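Local atomic coordinates of putative dehydratase (Mesorhizobium loti, PDB entry 2POZ), a protein that is of unknown function but belongs to the mandelate racemase/muconate lactonizing enzyme group of the enolase superfamily and probably acts as a lyase. Residues G30-G35 and K104-G109; S66-L71 and Q98-I103; Y260-F265 and L287-K292. All coordinates share one frame; numbering follows the deposited sequence.

Interaction 1. Residues G30-G35 and K104-G109; sequences GITGAG and KGKCLG
K106 spans the gap between its helix and the segment leading into strand 33-37 with its whole side chain and spends its ammonium group on a backbone carbonyl: NZ donates to T32 O at 2.8 Å. The nitrogen reaches that oxygen at a C=O...N angle of 144°, tilted 35° from the carbonyl plane. From CG outward the lysine is fully extended, and chi1 of -73° sets CG beside its own backbone N and opposite the carbonyl carbon, which sends the chain off the helix toward residues 31-32. The hydroxyl OG1 of T32 stands farther from NZ, at 3.7 Å. D102, one turn earlier on the same helix, makes a long, weak ion pair with this ammonium group and also accepts a hydrogen bond from A34 N, so two polar ties, to T32 O and A34 N, join the helix to this segment.

Apart from this bonding the contact is apolar. I31 and K106 run antiparallel alongside one another, with I31 CG2 lying 3.9 Å from K106 CB and also against CD, so that the methylenes of the lysine provide the apolar surface. The other branch of I31 turns toward the helix end, where CD1 meets C107 SG at 3.6 Å; L3 packs on both residues. The helix stops shortly afterwards in a Schellman motif with G109, at positive phi, as its C' residue, and the weak bond from G109 N to K106 O belongs to this ending. The residues in touch are at least partly exposed, which makes this a surface seam. It joins the last turn of helix 87-108 to the approach to strand 33-37, an outer strand of the antiparallel sheet within this chain, an arrangement of helix against meander that characterises the N-terminal capping domain of the enolase superfamily.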
ATOM      1  N   GLY A  30      40.556 -37.480  14.314  1.00 24.73           N
ATOM      2  CA  GLY A  30      41.546 -36.437  14.519  1.00 24.13           C
ATOM      3  C   GLY A  30      41.367 -35.130  13.773  1.00 22.80           C
ATOM      4  O   GLY A  30      42.156 -34.210  13.960  1.00 24.20           O
ATOM      5  N   ILE A  31      40.348 -35.026  12.928  1.00 21.93           N
ATOM      6  CA  ILE A  31      40.126 -33.776  12.203  1.00 21.55           C
ATOM      7  C   ILE A  31      39.324 -32.799  13.065  1.00 19.74           C
ATOM      8  O   ILE A  31      38.194 -33.077  13.451  1.00 20.27           O
ATOM      9  CB  ILE A  31      39.383 -34.024  10.884  1.00 21.72           C
ATOM     10  CG1 ILE A  31      40.168 -35.048  10.054  1.00 24.73           C
ATOM     11  CG2 ILE A  31      39.221 -32.710  10.118  1.00 19.67           C
ATOM     12  CD1 ILE A  31      39.582 -35.334   8.697  1.00 26.61           C
ATOM     13  N   THR A  32      39.916 -31.651  13.365  1.00 18.40           N
ATOM     14  CA  THR A  32      39.243 -30.662  14.197  1.00 17.90           C
ATOM     15  C   THR A  32      38.746 -29.467  13.393  1.00 16.23           C
ATOM     16  O   THR A  32      39.299 -29.130  12.350  1.00 15.97           O
ATOM     17  CB  THR A  32      40.185 -30.126  15.280  1.00 18.82           C
ATOM     18  OG1 THR A  32      41.241 -29.390  14.654  1.00 18.64           O
ATOM     19  CG2 THR A  32      40.783 -31.275  16.081  1.00 17.46           C
ATOM     20  N   GLY A  33      37.695 -28.833  13.891  1.00 15.60           N
ATOM     21  CA  GLY A  33      37.152 -27.661  13.227  1.00 13.56           C
ATOM     22  C   GLY A  33      37.093 -26.519  14.222  1.00 12.75           C
ATOM     23  O   GLY A  33      36.798 -26.738  15.400  1.00 11.79           O
ATOM     24  N   ALA A  34      37.365 -25.304  13.757  1.00 11.66           N
ATOM     25  CA  ALA A  34      37.345 -24.128  14.625  1.00 12.98           C
ATOM     26  C   ALA A  34      36.315 -23.098  14.154  1.00 13.26           C
ATOM     27  O   ALA A  34      36.100 -22.923  12.953  1.00 14.71           O
ATOM     28  CB  ALA A  34      38.727 -23.498  14.666  1.00 12.39           C
ATOM     29  N   GLY A  35      35.685 -22.421  15.110  1.00 12.38           N
ATOM     30  CA  GLY A  35      34.689 -21.410  14.792  1.00 12.53           C
ATOM     31  C   GLY A  35      34.699 -20.290  15.823  1.00 12.21           C
ATOM     32  O   GLY A  35      35.237 -20.465  16.915  1.00 11.41           O
ATOM     33  N   LYS A 104      34.747 -30.002   6.977  1.00 14.67           N
ATOM     34  CA  LYS A 104      34.432 -30.498   5.647  1.00 15.44           C
ATOM     35  C   LYS A 104      35.543 -30.138   4.662  1.00 14.90           C
ATOM     36  O   LYS A 104      35.944 -30.964   3.850  1.00 15.17           O
ATOM     37  CB  LYS A 104      33.091 -29.934   5.162  1.00 14.04           C
ATOM     38  CG  LYS A 104      32.618 -30.519   3.828  1.00 16.25           C
ATOM     39  CD  LYS A 104      31.255 -29.957   3.423  1.00 13.39           C
ATOM     40  CE  LYS A 104      30.128 -30.602   4.206  1.00 14.68           C
ATOM     41  NZ  LYS A 104      29.874 -32.003   3.761  1.00 13.82           N
ATOM     42  N   GLY A 105      36.038 -28.906   4.736  1.00 15.50           N
ATOM     43  CA  GLY A 105      37.101 -28.491   3.838  1.00 14.15           C
ATOM     44  C   GLY A 105      38.369 -29.296   4.085  1.00 15.62           C
ATOM     45  O   GLY A 105      39.052 -29.705   3.140  1.00 14.29           O
ATOM     46  N   LYS A 106      38.692 -29.524   5.354  1.00 15.06           N
ATOM     47  CA  LYS A 106      39.877 -30.308   5.696  1.00 16.95           C
ATOM     48  C   LYS A 106      39.726 -31.741   5.181  1.00 18.43           C
ATOM     49  O   LYS A 106      40.691 -32.340   4.716  1.00 19.55           O
ATOM     50  CB  LYS A 106      40.095 -30.320   7.210  1.00 13.99           C
ATOM     51  CG  LYS A 106      40.599 -28.992   7.765  1.00 16.32           C
ATOM     52  CD  LYS A 106      40.932 -29.105   9.239  1.00 15.55           C
ATOM     53  CE  LYS A 106      41.364 -27.769   9.818  1.00 16.11           C
ATOM     54  NZ  LYS A 106      41.546 -27.874  11.293  1.00 15.37           N
ATOM     55  N   CYS A 107      38.515 -32.284   5.254  1.00 20.05           N
ATOM     56  CA  CYS A 107      38.274 -33.642   4.778  1.00 22.18           C
ATOM     57  C   CYS A 107      38.478 -33.745   3.275  1.00 21.39           C
ATOM     58  O   CYS A 107      39.057 -34.711   2.788  1.00 20.54           O
ATOM     59  CB  CYS A 107      36.852 -34.094   5.104  1.00 25.96           C
ATOM     60  SG  CYS A 107      36.559 -34.498   6.833  1.00 30.99           S
ATOM     61  N   LEU A 108      37.998 -32.743   2.546  1.00 21.29           N
ATOM     62  CA  LEU A 108      38.109 -32.728   1.093  1.00 20.65           C
ATOM     63  C   LEU A 108      39.415 -32.122   0.586  1.00 21.07           C
ATOM     64  O   LEU A 108      39.686 -32.132  -0.612  1.00 18.64           O
ATOM     65  CB  LEU A 108      36.902 -31.997   0.499  1.00 19.71           C
ATOM     66  CG  LEU A 108      35.565 -32.684   0.822  1.00 20.45           C
ATOM     67  CD1 LEU A 108      34.398 -31.849   0.318  1.00 20.68           C
ATOM     68  CD2 LEU A 108      35.545 -34.071   0.193  1.00 22.44           C
ATOM     69  N   GLY A 109      40.216 -31.590   1.506  1.00 21.10           N
ATOM     70  CA  GLY A 109      41.501 -31.014   1.139  1.00 21.03           C
ATOM     71  C   GLY A 109      41.512 -29.690   0.396  1.00 21.63           C
ATOM     72  O   GLY A 109      42.451 -29.414  -0.352  1.00 22.62           O
TER

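Interaction 2. Residues S66-L71 and Q98-I103; sequences SRIEEL and QALWDI
I68, in the first turn of helix 68-78, drives its side chain between L100 and W101 of helix 87-108. Just before it, R67 occupies the N-cap position and is the centre of an inverse gamma turn; its guanidinium reaches forward to E70, in a salt bridge whose hydrogen bond is weak.

CD1 of I68 makes the closest contact. With chi2 at -177° the CG1 branch runs straight out and carries CD1 over the indole of W101. The methyl carbon lies 3.6 Å from the centroid of the five-membered ring and only 18° off its normal, a CH-pi contact over the face. CG2 of I68 lies 3.7 Å from W101 NE1. On the other flank I68 CG1 packs against L100 CB at 3.9 Å, the two side chains overlapping flank to flank and pointing opposite ways.

The carboxylate of E69 makes salt bridges with K292 of the same chain and with K291 of the second subunit. One turn after I68, L71 adds a looser touch from CB to L100 CD1, at 4.2 Å. F116 meets W101 edge-to-face, and G117 of the second subunit also packs on the indole. This is buried helix-to-helix packing in the alpha-helical part of the capping domain that, in enolase-superfamily proteins, accompanies the barrel domain.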
ATOM      1  N   SER A  66      29.561 -33.945   8.634  1.00 15.98           N
ATOM      2  CA  SER A  66      29.385 -33.670   7.209  1.00 15.55           C
ATOM      3  C   SER A  66      27.965 -33.186   6.883  1.00 14.20           C
ATOM      4  O   SER A  66      27.756 -32.515   5.871  1.00 15.31           O
ATOM      5  CB  SER A  66      29.705 -34.914   6.372  1.00 15.50           C
ATOM      6  OG  SER A  66      28.672 -35.876   6.490  1.00 17.97           O
ATOM      7  N   ARG A  67      26.996 -33.519   7.734  1.00 13.39           N
ATOM      8  CA  ARG A  67      25.606 -33.100   7.512  1.00 14.91           C
ATOM      9  C   ARG A  67      25.391 -31.696   8.091  1.00 14.01           C
ATOM     10  O   ARG A  67      24.646 -31.501   9.047  1.00 12.15           O
ATOM     11  CB  ARG A  67      24.643 -34.097   8.167  1.00 16.73           C
ATOM     12  CG  ARG A  67      24.597 -35.476   7.490  1.00 23.87           C
ATOM     13  CD  ARG A  67      23.523 -36.364   8.131  1.00 28.05           C
ATOM     14  NE  ARG A  67      24.085 -37.283   9.117  1.00 37.59           N
ATOM     15  CZ  ARG A  67      23.363 -38.005   9.976  1.00 42.01           C
ATOM     16  NH1 ARG A  67      22.038 -37.910   9.980  1.00 42.68           N
ATOM     17  NH2 ARG A  67      23.969 -38.832  10.825  1.00 41.43           N
ATOM     18  N   ILE A  68      26.052 -30.714   7.496  1.00 14.41           N
ATOM     19  CA  ILE A  68      25.958 -29.348   7.989  1.00 13.73           C
ATOM     20  C   ILE A  68      24.559 -28.739   7.915  1.00 14.16           C
ATOM     21  O   ILE A  68      24.067 -28.199   8.903  1.00 13.67           O
ATOM     22  CB  ILE A  68      26.950 -28.444   7.253  1.00 10.76           C
ATOM     23  CG1 ILE A  68      28.345 -29.070   7.308  1.00 10.72           C
ATOM     24  CG2 ILE A  68      26.960 -27.056   7.900  1.00 15.18           C
ATOM     25  CD1 ILE A  68      29.446 -28.200   6.703  1.00 10.24           C
ATOM     26  N   GLU A  69      23.912 -28.822   6.757  1.00 15.90           N
ATOM     27  CA  GLU A  69      22.569 -28.258   6.629  1.00 16.03           C
ATOM     28  C   GLU A  69      21.629 -28.905   7.644  1.00 16.19           C
ATOM     29  O   GLU A  69      20.798 -28.227   8.246  1.00 14.08           O
ATOM     30  CB  GLU A  69      22.019 -28.466   5.209  1.00 19.52           C
ATOM     31  CG  GLU A  69      22.629 -27.566   4.138  1.00 21.46           C
ATOM     32  CD  GLU A  69      21.964 -26.196   4.046  1.00 22.82           C
ATOM     33  OE1 GLU A  69      20.974 -25.944   4.769  1.00 24.59           O
ATOM     34  OE2 GLU A  69      22.432 -25.369   3.234  1.00 22.52           O
ATOM     35  N   GLU A  70      21.756 -30.217   7.842  1.00 14.63           N
ATOM     36  CA  GLU A  70      20.889 -30.906   8.796  1.00 13.66           C
ATOM     37  C   GLU A  70      21.110 -30.428  10.227  1.00 13.46           C
ATOM     38  O   GLU A  70      20.153 -30.190  10.962  1.00 13.14           O
ATOM     39  CB  GLU A  70      21.097 -32.422   8.735  1.00 14.65           C
ATOM     40  CG  GLU A  70      20.116 -33.192   9.627  1.00 17.02           C
ATOM     41  CD  GLU A  70      20.266 -34.701   9.504  1.00 20.53           C
ATOM     42  OE1 GLU A  70      21.286 -35.238   9.975  1.00 22.84           O
ATOM     43  OE2 GLU A  70      19.366 -35.348   8.928  1.00 22.97           O
ATOM     44  N   LEU A  71      22.374 -30.296  10.616  1.00 12.73           N
ATOM     45  CA  LEU A  71      22.716 -29.847  11.962  1.00 12.38           C
ATOM     46  C   LEU A  71      22.210 -28.433  12.213  1.00 11.17           C
ATOM     47  O   LEU A  71      21.698 -28.128  13.288  1.00  9.80           O
ATOM     48  CB  LEU A  71      24.234 -29.895  12.171  1.00 15.86           C
ATOM     49  CG  LEU A  71      24.871 -31.219  12.607  1.00 19.32           C
ATOM     50  CD1 LEU A  71      24.300 -31.640  13.947  1.00 21.62           C
ATOM     51  CD2 LEU A  71      24.615 -32.291  11.574  1.00 25.83           C
ATOM     52  N   GLN A  98      30.616 -22.649  11.407  1.00 11.63           N
ATOM     53  CA  GLN A  98      31.930 -22.362  10.835  1.00  9.85           C
ATOM     54  C   GLN A  98      32.854 -23.566  11.040  1.00 10.09           C
ATOM     55  O   GLN A  98      33.563 -23.981  10.127  1.00  9.78           O
ATOM     56  CB  GLN A  98      32.576 -21.159  11.526  1.00 10.38           C
ATOM     57  CG  GLN A  98      31.986 -19.800  11.186  1.00 11.44           C
ATOM     58  CD  GLN A  98      32.378 -18.760  12.215  1.00 14.02           C
ATOM     59  OE1 GLN A  98      33.522 -18.727  12.665  1.00 12.58           O
ATOM     60  NE2 GLN A  98      31.430 -17.903  12.590  1.00 11.96           N
ATOM     61  N   ALA A  99      32.861 -24.104  12.254  1.00  8.60           N
ATOM     62  CA  ALA A  99      33.714 -25.251  12.565  1.00 10.96           C
ATOM     63  C   ALA A  99      33.345 -26.463  11.707  1.00 11.72           C
ATOM     64  O   ALA A  99      34.210 -27.272  11.362  1.00 14.09           O
ATOM     65  CB  ALA A  99      33.602 -25.605  14.049  1.00  8.99           C
ATOM     66  N   LEU A 100      32.067 -26.594  11.372  1.00 10.20           N
ATOM     67  CA  LEU A 100      31.637 -27.718  10.552  1.00 11.43           C
ATOM     68  C   LEU A 100      32.193 -27.595   9.139  1.00 10.98           C
ATOM     69  O   LEU A 100      32.680 -28.578   8.584  1.00 10.57           O
ATOM     70  CB  LEU A 100      30.113 -27.805  10.536  1.00  9.35           C
ATOM     71  CG  LEU A 100      29.550 -28.220  11.899  1.00 12.42           C
ATOM     72  CD1 LEU A 100      28.023 -28.173  11.874  1.00 11.23           C
ATOM     73  CD2 LEU A 100      30.042 -29.628  12.243  1.00 10.42           C
ATOM     74  N   TRP A 101      32.128 -26.394   8.558  1.00  9.48           N
ATOM     75  CA  TRP A 101      32.665 -26.183   7.209  1.00 10.09           C
ATOM     76  C   TRP A 101      34.187 -26.349   7.218  1.00 11.25           C
ATOM     77  O   TRP A 101      34.784 -26.810   6.242  1.00 10.37           O
ATOM     78  CB  TRP A 101      32.300 -24.791   6.677  1.00 10.69           C
ATOM     79  CG  TRP A 101      30.887 -24.710   6.188  1.00 11.53           C
ATOM     80  CD1 TRP A 101      29.835 -24.111   6.811  1.00 11.98           C
ATOM     81  CD2 TRP A 101      30.360 -25.317   4.998  1.00 12.83           C
ATOM     82  NE1 TRP A 101      28.677 -24.308   6.087  1.00 11.06           N
ATOM     83  CE2 TRP A 101      28.975 -25.046   4.970  1.00 12.12           C
ATOM     84  CE3 TRP A 101      30.927 -26.068   3.957  1.00 12.00           C
ATOM     85  CZ2 TRP A 101      28.144 -25.501   3.941  1.00 11.37           C
ATOM     86  CZ3 TRP A 101      30.102 -26.520   2.933  1.00 13.32           C
ATOM     87  CH2 TRP A 101      28.724 -26.232   2.933  1.00 13.27           C
ATOM     88  N   ASP A 102      34.815 -25.970   8.325  1.00 10.38           N
ATOM     89  CA  ASP A 102      36.263 -26.112   8.448  1.00 11.85           C
ATOM     90  C   ASP A 102      36.592 -27.617   8.341  1.00 12.07           C
ATOM     91  O   ASP A 102      37.500 -28.021   7.612  1.00 10.17           O
ATOM     92  CB  ASP A 102      36.711 -25.542   9.798  1.00 12.53           C
ATOM     93  CG  ASP A 102      38.214 -25.328   9.885  1.00 16.41           C
ATOM     94  OD1 ASP A 102      38.885 -25.196   8.831  1.00 16.12           O
ATOM     95  OD2 ASP A 102      38.721 -25.272  11.025  1.00 17.81           O
ATOM     96  N   ILE A 103      35.833 -28.443   9.053  1.00 12.22           N
ATOM     97  CA  ILE A 103      36.051 -29.886   9.023  1.00 13.29           C
ATOM     98  C   ILE A 103      35.805 -30.465   7.636  1.00 14.43           C
ATOM     99  O   ILE A 103      36.571 -31.312   7.160  1.00 12.48           O
ATOM    100  CB  ILE A 103      35.148 -30.600  10.053  1.00 12.18           C
ATOM    101  CG1 ILE A 103      35.678 -30.322  11.467  1.00  9.86           C
ATOM    102  CG2 ILE A 103      35.110 -32.106   9.766  1.00 10.79           C
ATOM    103  CD1 ILE A 103      34.735 -30.738  12.570  1.00 10.46           C
TER

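Interaction 3. Residues Y260-F265 and L287-K292; sequences YTRFGF and LMETKK
The guanidinium of R262 carries F263 CZ over one face and K292 CD over the opposite one, each 4.0 Å from the plane and near the rim. At its edge, close to the guanidinium plane, sits E289 OE2, which takes the NE hydrogen at 2.8 Å in a nearly straight salt bridge (N-H...O 167°). The carboxylate itself is turned 56° from the guanidinium, and OE2 receives NE on its syn side, somewhat out of the carboxylate plane. The second pairing, R262 NH2 to E289 OE1, is weak, at 3.0 Å.

OE2 is gripped twice, since R262 N also donates to it at 2.7 Å, nearly along the C-O axis. One glutamate oxygen thus binds both backbone and side chain of a single arginine near the N-terminal end of helix 261-269. This buried clasp joins successive helices of the C-terminal beta/alpha barrel, which follow strands 253-255 and 276-277; the short segments run at 31° to each other, their axes 9.5 Å apart.

The bend of E289 at chi2 swings its carboxylate toward T261 and R262, where OE2 also lies 3.6 Å from T261 CB. K292 lays CB against R262 CD at 3.9 Å, while its ammonium has E69 as partner. R262 NH1 makes a salt bridge with E298 of the second subunit.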
ATOM      1  N   TYR A 260      19.952 -10.686  11.809  1.00  9.21           N
ATOM      2  CA  TYR A 260      20.349 -12.088  11.785  1.00 10.54           C
ATOM      3  C   TYR A 260      19.558 -13.041  10.891  1.00 10.73           C
ATOM      4  O   TYR A 260      18.335 -13.026  10.886  1.00 10.41           O
ATOM      5  CB  TYR A 260      20.348 -12.606  13.231  1.00 11.15           C
ATOM      6  CG  TYR A 260      20.884 -11.575  14.214  1.00 11.64           C
ATOM      7  CD1 TYR A 260      20.019 -10.765  14.957  1.00 11.20           C
ATOM      8  CD2 TYR A 260      22.260 -11.358  14.339  1.00  9.52           C
ATOM      9  CE1 TYR A 260      20.513  -9.761  15.803  1.00  9.27           C
ATOM     10  CE2 TYR A 260      22.764 -10.359  15.174  1.00  9.64           C
ATOM     11  CZ  TYR A 260      21.889  -9.567  15.902  1.00  8.86           C
ATOM     12  OH  TYR A 260      22.390  -8.588  16.725  1.00 11.33           O
ATOM     13  N   THR A 261      20.300 -13.883  10.169  1.00 10.20           N
ATOM     14  CA  THR A 261      19.783 -14.889   9.229  1.00 10.45           C
ATOM     15  C   THR A 261      19.043 -14.303   8.035  1.00 11.10           C
ATOM     16  O   THR A 261      18.757 -13.107   7.981  1.00 10.96           O
ATOM     17  CB  THR A 261      18.822 -15.918   9.894  1.00 10.12           C
ATOM     18  OG1 THR A 261      17.524 -15.331  10.075  1.00 11.00           O
ATOM     19  CG2 THR A 261      19.369 -16.391  11.242  1.00 10.95           C
ATOM     20  N   ARG A 262      18.747 -15.167   7.068  1.00 11.12           N
ATOM     21  CA  ARG A 262      18.004 -14.776   5.877  1.00 10.92           C
ATOM     22  C   ARG A 262      16.662 -14.184   6.304  1.00 10.67           C
ATOM     23  O   ARG A 262      16.129 -13.282   5.662  1.00 12.07           O
ATOM     24  CB  ARG A 262      17.681 -16.001   5.023  1.00 10.89           C
ATOM     25  CG  ARG A 262      18.789 -16.578   4.186  1.00 11.22           C
ATOM     26  CD  ARG A 262      18.380 -18.006   3.809  1.00 12.90           C
ATOM     27  NE  ARG A 262      18.503 -18.888   4.965  1.00 12.98           N
ATOM     28  CZ  ARG A 262      17.955 -20.094   5.068  1.00 17.76           C
ATOM     29  NH1 ARG A 262      17.216 -20.590   4.077  1.00 17.93           N
ATOM     30  NH2 ARG A 262      18.163 -20.816   6.163  1.00 15.26           N
ATOM     31  N   PHE A 263      16.103 -14.743   7.371  1.00  9.67           N
ATOM     32  CA  PHE A 263      14.801 -14.322   7.872  1.00 10.25           C
ATOM     33  C   PHE A 263      14.847 -12.911   8.437  1.00 11.23           C
ATOM     34  O   PHE A 263      13.873 -12.167   8.335  1.00 12.45           O
ATOM     35  CB  PHE A 263      14.318 -15.323   8.922  1.00 11.09           C
ATOM     36  CG  PHE A 263      14.453 -16.761   8.484  1.00 15.47           C
ATOM     37  CD1 PHE A 263      14.726 -17.762   9.409  1.00 17.67           C
ATOM     38  CD2 PHE A 263      14.327 -17.107   7.140  1.00 16.24           C
ATOM     39  CE1 PHE A 263      14.873 -19.095   8.997  1.00 21.44           C
ATOM     40  CE2 PHE A 263      14.471 -18.427   6.715  1.00 17.62           C
ATOM     41  CZ  PHE A 263      14.746 -19.426   7.644  1.00 20.04           C
ATOM     42  N   GLY A 264      15.979 -12.541   9.031  1.00 10.16           N
ATOM     43  CA  GLY A 264      16.113 -11.196   9.564  1.00  7.33           C
ATOM     44  C   GLY A 264      16.366 -10.229   8.419  1.00 10.08           C
ATOM     45  O   GLY A 264      15.785  -9.139   8.368  1.00  9.31           O
ATOM     46  N   PHE A 265      17.218 -10.630   7.475  1.00  8.89           N
ATOM     47  CA  PHE A 265      17.522  -9.761   6.351  1.00  9.50           C
ATOM     48  C   PHE A 265      16.366  -9.533   5.384  1.00 10.43           C
ATOM     49  O   PHE A 265      16.328  -8.512   4.698  1.00 12.43           O
ATOM     50  CB  PHE A 265      18.773 -10.247   5.610  1.00  8.96           C
ATOM     51  CG  PHE A 265      20.049  -9.827   6.284  1.00  9.43           C
ATOM     52  CD1 PHE A 265      20.641 -10.629   7.254  1.00  7.41           C
ATOM     53  CD2 PHE A 265      20.586  -8.562   6.038  1.00 10.46           C
ATOM     54  CE1 PHE A 265      21.742 -10.175   7.983  1.00  8.13           C
ATOM     55  CE2 PHE A 265      21.687  -8.096   6.764  1.00 10.04           C
ATOM     56  CZ  PHE A 265      22.266  -8.903   7.738  1.00  9.31           C
ATOM     57  N   LEU A 287      28.746 -19.307   7.845  1.00 11.85           N
ATOM     58  CA  LEU A 287      29.274 -19.055   6.512  1.00 12.62           C
ATOM     59  C   LEU A 287      28.282 -19.294   5.379  1.00 12.19           C
ATOM     60  O   LEU A 287      28.119 -18.452   4.508  1.00 12.13           O
ATOM     61  CB  LEU A 287      30.518 -19.907   6.266  1.00 13.46           C
ATOM     62  CG  LEU A 287      31.835 -19.430   6.868  1.00 14.96           C
ATOM     63  CD1 LEU A 287      32.909 -20.481   6.604  1.00 16.23           C
ATOM     64  CD2 LEU A 287      32.229 -18.093   6.245  1.00 15.46           C
HETATM   65  N   MSE A 288      27.632 -20.445   5.375  1.00 12.39           N
HETATM   66  CA  MSE A 288      26.672 -20.737   4.316  1.00 13.23           C
HETATM   67  C   MSE A 288      25.439 -19.842   4.453  1.00 12.37           C
HETATM   68  O   MSE A 288      24.939 -19.328   3.459  1.00 14.17           O
HETATM   69  CB  MSE A 288      26.272 -22.214   4.345  1.00 14.48           C
HETATM   70  CG  MSE A 288      25.203 -22.598   3.315  1.00 18.34           C
HETATM   71 SE   MSE A 288      25.648 -22.122   1.485  1.00 30.71          SE
HETATM   72  CE  MSE A 288      26.559 -23.769   0.954  1.00 24.25           C
ATOM     73  N   GLU A 289      24.959 -19.646   5.678  1.00 10.36           N
ATOM     74  CA  GLU A 289      23.799 -18.785   5.888  1.00 11.43           C
ATOM     75  C   GLU A 289      24.121 -17.376   5.359  1.00 11.01           C
ATOM     76  O   GLU A 289      23.291 -16.740   4.713  1.00 12.34           O
ATOM     77  CB  GLU A 289      23.445 -18.731   7.377  1.00 12.59           C
ATOM     78  CG  GLU A 289      22.223 -17.878   7.730  1.00 13.35           C
ATOM     79  CD  GLU A 289      20.921 -18.403   7.117  1.00 16.58           C
ATOM     80  OE1 GLU A 289      20.844 -19.612   6.795  1.00 15.78           O
ATOM     81  OE2 GLU A 289      19.971 -17.605   6.976  1.00 15.82           O
ATOM     82  N   THR A 290      25.332 -16.894   5.614  1.00  8.86           N
ATOM     83  CA  THR A 290      25.699 -15.570   5.136  1.00 10.59           C
ATOM     84  C   THR A 290      25.842 -15.567   3.616  1.00 11.26           C
ATOM     85  O   THR A 290      25.497 -14.585   2.960  1.00 11.44           O
ATOM     86  CB  THR A 290      26.990 -15.071   5.806  1.00 10.12           C
ATOM     87  OG1 THR A 290      26.779 -14.999   7.224  1.00 11.49           O
ATOM     88  CG2 THR A 290      27.353 -13.670   5.300  1.00 10.00           C
ATOM     89  N   LYS A 291      26.343 -16.664   3.051  1.00 11.64           N
ATOM     90  CA  LYS A 291      26.452 -16.746   1.600  1.00 12.00           C
ATOM     91  C   LYS A 291      25.025 -16.649   1.021  1.00 11.24           C
ATOM     92  O   LYS A 291      24.801 -15.968   0.012  1.00 12.27           O
ATOM     93  CB  LYS A 291      27.100 -18.067   1.170  1.00 11.96           C
ATOM     94  CG  LYS A 291      27.113 -18.276  -0.346  1.00 12.09           C
ATOM     95  CD  LYS A 291      27.828 -19.569  -0.744  1.00 15.06           C
ATOM     96  CE  LYS A 291      27.694 -19.826  -2.245  1.00 18.50           C
ATOM     97  NZ  LYS A 291      28.146 -18.665  -3.078  1.00 20.08           N
ATOM     98  N   LYS A 292      24.071 -17.317   1.669  1.00  9.63           N
ATOM     99  CA  LYS A 292      22.670 -17.283   1.229  1.00 11.10           C
ATOM    100  C   LYS A 292      22.119 -15.864   1.348  1.00 12.05           C
ATOM    101  O   LYS A 292      21.414 -15.381   0.455  1.00 10.93           O
ATOM    102  CB  LYS A 292      21.819 -18.232   2.071  1.00 11.80           C
ATOM    103  CG  LYS A 292      22.153 -19.707   1.847  1.00 13.27           C
ATOM    104  CD  LYS A 292      21.462 -20.599   2.856  1.00 10.88           C
ATOM    105  CE  LYS A 292      21.668 -22.064   2.505  1.00 12.24           C
ATOM    106  NZ  LYS A 292      21.095 -22.940   3.555  1.00  9.71           N
TER

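Overall arrangement
Interactions 1 and 2 share helix 87-108 and touch, 2 being nested along the chain inside the loop closed by 1. Interaction 1 is the surface seam between this helix and the sheet edge, mixing one lysine-to-carbonyl bond with light apolar packing; interaction 2 is buried and wholly apolar across its segments. Interaction 3, in the barrel domain, is equally buried but held by charge. One place where the domains meet is between 2 and 3, where a salt bridge is joined by packing of W101 NE1 3.6 Å from M288 CB. Interactions 1 and 3 remain apart, their nearest atoms about 8 Å distant, yet all three border the second subunit.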